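Local coordinates for Lin1840 protein (Listeria innocua serovar 6a, PDB 4ZOC) that acts as a family 3 beta-glucosidase in beta-1,2-glucan metabolism, probably releasing beta-D-glucose from the non-reducing ends of its substrates, at residues A[111-114]-A[115-118]; A[360-363]-A[364-368]. The protein carries 2 engineered substitutions. All blocks are in the same frame, centred on the assembly; numbering follows the deposited sequence.

How the contacts relate
Both contacts are local, each made within the first turns of a helix, so neither closes a long loop; they follow in series along the chain, without nesting or crossing. Contact 1 starts helix 112-128, which follows strand 87-90 and precedes strand 133-134 of the parallel barrel sheet along the chain. Contact 2, much later, starts helix 361-374, which runs into strand 376-380 at the edge of the six-stranded mixed sheet. Their centres are about 13 Å apart, and they meet where Val117 CG1 packs on Lys366 CD at 3.8 Å. The first helix thereby lies against the second, joining the barrel to the segment leading into the next domain.

Contact 1. Residues A[111-114]-A[115-118]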
loop_
_atom_site.group_PDB
_atom_site.type_symbol
_atom_site.label_atom_id
_atom_site.label_comp_id
_atom_site.label_asym_id
_atom_site.label_seq_id
_atom_site.Cartn_x
_atom_site.Cartn_y
_atom_site.Cartn_z
ATOM N N ASP A 111 -8.050 -23.265 15.292
ATOM C CA ASP A 111 -7.906 -24.546 15.946
ATOM C C ASP A 111 -6.602 -25.271 15.621
ATOM O O ASP A 111 -6.445 -25.851 14.555
ATOM C CB ASP A 111 -9.147 -25.431 15.702
ATOM C CG ASP A 111 -9.176 -26.609 16.637
ATOM O OD1 ASP A 111 -9.314 -26.386 17.872
ATOM O OD2 ASP A 111 -8.956 -27.741 16.161
ATOM N N ARG A 112 -5.659 -25.194 16.566
ATOM C CA ARG A 112 -4.315 -25.712 16.396
ATOM C C ARG A 112 -4.390 -27.210 16.044
ATOM O O ARG A 112 -3.692 -27.663 15.148
ATOM C CB ARG A 112 -3.429 -25.472 17.616
ATOM C CG ARG A 112 -3.113 -24.018 17.913
ATOM C CD ARG A 112 -2.587 -23.953 19.344
ATOM N NE ARG A 112 -2.176 -22.625 19.805
ATOM C CZ ARG A 112 -3.017 -21.772 20.427
ATOM N NH1 ARG A 112 -4.288 -22.083 20.610
ATOM N NH2 ARG A 112 -2.568 -20.612 20.883
ATOM N N GLU A 113 -5.219 -27.982 16.741
ATOM C CA GLU A 113 -5.235 -29.456 16.548
ATOM C C GLU A 113 -5.789 -29.793 15.126
ATOM O O GLU A 113 -5.267 -30.675 14.486
ATOM C CB GLU A 113 -5.997 -30.140 17.662
ATOM C CG GLU A 113 -6.125 -31.676 17.526
ATOM C CD GLU A 113 -4.870 -32.427 17.591
ATOM O OE1 GLU A 113 -3.758 -31.842 17.806
ATOM O OE2 GLU A 113 -4.989 -33.655 17.391
ATOM N N THR A 114 -6.775 -29.047 14.612
ATOM C CA THR A 114 -7.212 -29.211 13.247
ATOM C C THR A 114 -6.054 -29.090 12.262
ATOM O O THR A 114 -5.939 -29.868 11.345
ATOM C CB THR A 114 -8.355 -28.242 12.884
ATOM O OG1 THR A 114 -9.516 -28.546 13.652
ATOM C CG2 THR A 114 -8.733 -28.163 11.392
ATOM N N VAL A 115 -5.244 -28.024 12.414
ATOM C CA VAL A 115 -4.103 -27.815 11.516
ATOM C C VAL A 115 -3.036 -28.897 11.667
ATOM O O VAL A 115 -2.511 -29.388 10.671
ATOM C CB VAL A 115 -3.575 -26.397 11.739
ATOM C CG1 VAL A 115 -2.306 -26.198 11.004
ATOM C CG2 VAL A 115 -4.719 -25.430 11.348
ATOM N N ARG A 116 -2.737 -29.317 12.883
ATOM C CA ARG A 116 -1.805 -30.426 13.044
ATOM C C ARG A 116 -2.284 -31.733 12.385
ATOM O O ARG A 116 -1.526 -32.442 11.737
ATOM C CB ARG A 116 -1.551 -30.642 14.531
ATOM C CG ARG A 116 -0.404 -31.637 14.841
ATOM C CD ARG A 116 -0.451 -32.156 16.303
ATOM N NE ARG A 116 -1.594 -33.036 16.470
ATOM C CZ ARG A 116 -1.688 -34.265 16.022
ATOM N NH1 ARG A 116 -0.630 -34.853 15.418
ATOM N NH2 ARG A 116 -2.814 -34.952 16.180
ATOM N N VAL A 117 -3.555 -32.071 12.581
ATOM C CA VAL A 117 -4.107 -33.262 11.956
ATOM C C VAL A 117 -4.060 -33.190 10.431
ATOM O O VAL A 117 -3.718 -34.156 9.769
ATOM C CB VAL A 117 -5.553 -33.527 12.434
ATOM C CG1 VAL A 117 -6.247 -34.576 11.564
ATOM C CG2 VAL A 117 -5.545 -33.937 13.903
ATOM N N MET A 118 -4.415 -32.021 9.891
ATOM C CA MET A 118 -4.297 -31.818 8.472
ATOM C C MET A 118 -2.873 -32.178 8.030
ATOM O O MET A 118 -2.669 -32.939 7.052
ATOM C CB MET A 118 -4.655 -30.405 8.058
ATOM C CG MET A 118 -4.513 -30.108 6.553
ATOM S SD MET A 118 -2.885 -29.815 5.893
ATOM C CE MET A 118 -2.356 -28.333 6.670
#
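Asp111, the N-cap, serves the helix start with two groups: its carbonyl O accepts Val115 N at 3.3 Å, while its carboxylate turns back over the first turn. Aspartate suits this place because a short acidic side chain can accept from the amides that the helix start leaves without carbonyl partners. Arg112 takes up the next turn bond, its O receiving Arg116 N at 3.0 Å, but its guanidinium leaves the contact, making a salt bridge to Glu163 and, through a hydrogen bond and a cation-pi contact with Phe663, reaching the fibronectin type III-like region.

Glu113, one turn before Arg116, lies alongside it with both chains pointing the same way. A bend at chi2 (64°) swings the carboxylate onto the edge of the guanidinium, where Arg116 NE meets Glu113 OE1 at 2.8 Å. The second prong, Arg116 NH2 to Glu113 OE2, is equally short at 2.8 Å. Both bonds are nearly straight, and both oxygens lie in the guanidinium plane; each is met on its syn side, but by a nitrogen tilted out of the carboxylate plane, the two planes being 29° apart. This two-point salt bridge limits rotation of either group. Arg116 also holds Glu120 through NH1, while Val117 CG2 rests against Glu113 OE2 at 3.5 Å.

Thr114 completes the cap. Its N gives a hydrogen bond to Asp111 OD2 at 3.0 Å, from above the carboxylate plane. With OG1 beside its own backbone N (chi1 -65°), the hydroxyl donates to the same Asp111 OD2 at 2.7 Å from the opposite face, on the anti side. Beyond it, Thr114 O accepts Met118 N, and Val115 and Met118 are buried against Leu106 and Met168. This is a classic aspartate N-cap with an i to i+3 salt bridge, opening a helix of the beta-alpha-beta crossover between two neighbouring strands of the TIM barrel.

Contact 2. Residues A[360-363]-A[364-368]; sequences TDES and RGKAR
Glu362 and Lys366, one turn apart, form an i to i+4 salt bridge. The bond from Lys366 NZ to Glu362 OE2 is weak, at 3.2 Å. Glu362 sends its CG anti to the backbone N (chi1 -162°) and runs on extended, while the straight lysine chain slants across toward its carboxylate. The methylene Lys366 CG also lies over Glu362 O, at 3.4 Å, so the hydrocarbon part of the chain packs on the helix before its amine reaches the acid. A water ties the same amine to Ser363: it accepts from Lys366 NZ at 2.9 Å and donates to Ser363 OG at 2.7 Å, so the hydroxyl of the buried Ser363 accepts a hydrogen bond from this water.

Capping falls to Thr360, whose OG1 accepts Ser363 N at 2.9 Å. A threonine N-cap followed by the acidic Asp361 and Glu362 is well matched to a helix start, where their negative charges probably offset the positive end of the dipole. Helix 361-374, opened in this way, leads into strand 376-380 of the mixed sheet and lies between the barrel and the C-terminal domain of this family 3 enzyme.

The backbone bonds start with Arg364 N to Thr360 O at 2.9 Å and go on through Gly365 to Asp361, Lys366 to Glu362 and Ala367 to Ser363. Outward interactions divide by face: Arg364 binds Glu531 and Asp417 O, and Arg368 binds Asp538, whereas Ser363 and Lys366 lie on Val121 of helix 112-128.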
loop_
_atom_site.group_PDB
_atom_site.type_symbol
_atom_site.label_atom_id
_atom_site.label_comp_id
_atom_site.label_asym_id
_atom_site.label_seq_id
_atom_site.Cartn_x
_atom_site.Cartn_y
_atom_site.Cartn_z
ATOM N N THR A 360 -8.030 -42.796 2.788
ATOM C CA THR A 360 -8.815 -43.691 3.635
ATOM C C THR A 360 -10.093 -42.982 4.077
ATOM O O THR A 360 -10.117 -41.732 4.154
ATOM C CB THR A 360 -8.093 -44.148 4.956
ATOM O OG1 THR A 360 -7.792 -43.025 5.823
ATOM C CG2 THR A 360 -6.837 -44.921 4.632
ATOM N N ASP A 361 -11.117 -43.764 4.450
ATOM C CA ASP A 361 -12.276 -43.179 5.084
ATOM C C ASP A 361 -11.955 -42.389 6.374
ATOM O O ASP A 361 -12.560 -41.368 6.593
ATOM C CB ASP A 361 -13.319 -44.261 5.380
ATOM C CG ASP A 361 -13.915 -44.811 4.099
ATOM O OD1 ASP A 361 -13.690 -44.239 3.003
ATOM O OD2 ASP A 361 -14.605 -45.822 4.172
ATOM N N GLU A 362 -11.070 -42.879 7.233
ATOM C CA GLU A 362 -10.619 -42.134 8.394
ATOM C C GLU A 362 -10.076 -40.742 7.979
ATOM O O GLU A 362 -10.429 -39.724 8.577
ATOM C CB GLU A 362 -9.514 -42.921 9.140
ATOM C CG GLU A 362 -9.316 -42.423 10.550
ATOM C CD GLU A 362 -8.098 -43.003 11.223
ATOM O OE1 GLU A 362 -7.508 -43.984 10.709
ATOM O OE2 GLU A 362 -7.719 -42.460 12.277
ATOM N N SER A 363 -9.209 -40.723 6.980
ATOM C CA SER A 363 -8.635 -39.468 6.504
ATOM C C SER A 363 -9.736 -38.553 5.914
ATOM O O SER A 363 -9.761 -37.356 6.211
ATOM C CB SER A 363 -7.529 -39.692 5.497
ATOM O OG SER A 363 -6.405 -40.271 6.139
ATOM N N ARG A 364 -10.635 -39.095 5.117
ATOM C CA ARG A 364 -11.843 -38.313 4.696
ATOM C C ARG A 364 -12.685 -37.717 5.845
ATOM O O ARG A 364 -13.095 -36.534 5.721
ATOM C CB ARG A 364 -12.760 -39.079 3.721
ATOM C CG ARG A 364 -12.030 -39.419 2.403
ATOM C CD ARG A 364 -12.931 -40.163 1.428
ATOM N NE ARG A 364 -13.786 -39.200 0.823
ATOM C CZ ARG A 364 -13.986 -38.969 -0.480
ATOM N NH1 ARG A 364 -13.506 -39.732 -1.476
ATOM N NH2 ARG A 364 -14.772 -37.981 -0.727
ATOM N N GLY A 365 -12.879 -38.462 6.949
ATOM C CA GLY A 365 -13.526 -37.943 8.154
ATOM C C GLY A 365 -12.740 -36.799 8.783
ATOM O O GLY A 365 -13.314 -35.791 9.196
ATOM N N LYS A 366 -11.399 -36.896 8.785
ATOM C CA LYS A 366 -10.607 -35.810 9.307
ATOM C C LYS A 366 -10.770 -34.511 8.449
ATOM O O LYS A 366 -10.900 -33.418 8.993
ATOM C CB LYS A 366 -9.170 -36.210 9.413
ATOM C CG LYS A 366 -8.965 -37.253 10.476
ATOM C CD LYS A 366 -7.607 -37.941 10.476
ATOM C CE LYS A 366 -7.570 -38.987 11.568
ATOM N NZ LYS A 366 -6.341 -39.775 11.351
ATOM N N ALA A 367 -10.722 -34.659 7.135
ATOM C CA ALA A 367 -10.977 -33.553 6.224
ATOM C C ALA A 367 -12.364 -32.938 6.339
ATOM O O ALA A 367 -12.480 -31.724 6.291
ATOM C CB ALA A 367 -10.666 -33.930 4.800
ATOM N N ARG A 368 -13.416 -33.760 6.526
ATOM C CA ARG A 368 -14.724 -33.214 6.771
ATOM C C ARG A 368 -14.744 -32.385 8.060
ATOM O O ARG A 368 -15.269 -31.236 8.076
ATOM C CB ARG A 368 -15.727 -34.317 6.826
ATOM C CG ARG A 368 -17.189 -33.958 6.755
ATOM C CD ARG A 368 -17.697 -35.426 6.612
ATOM N NE ARG A 368 -19.055 -35.410 6.780
ATOM C CZ ARG A 368 -19.873 -36.399 6.519
ATOM N NH1 ARG A 368 -19.449 -37.573 6.090
ATOM N NH2 ARG A 368 -21.137 -36.142 6.707
HETATM O O HOH W 1 -5.961 -40.912 8.754
#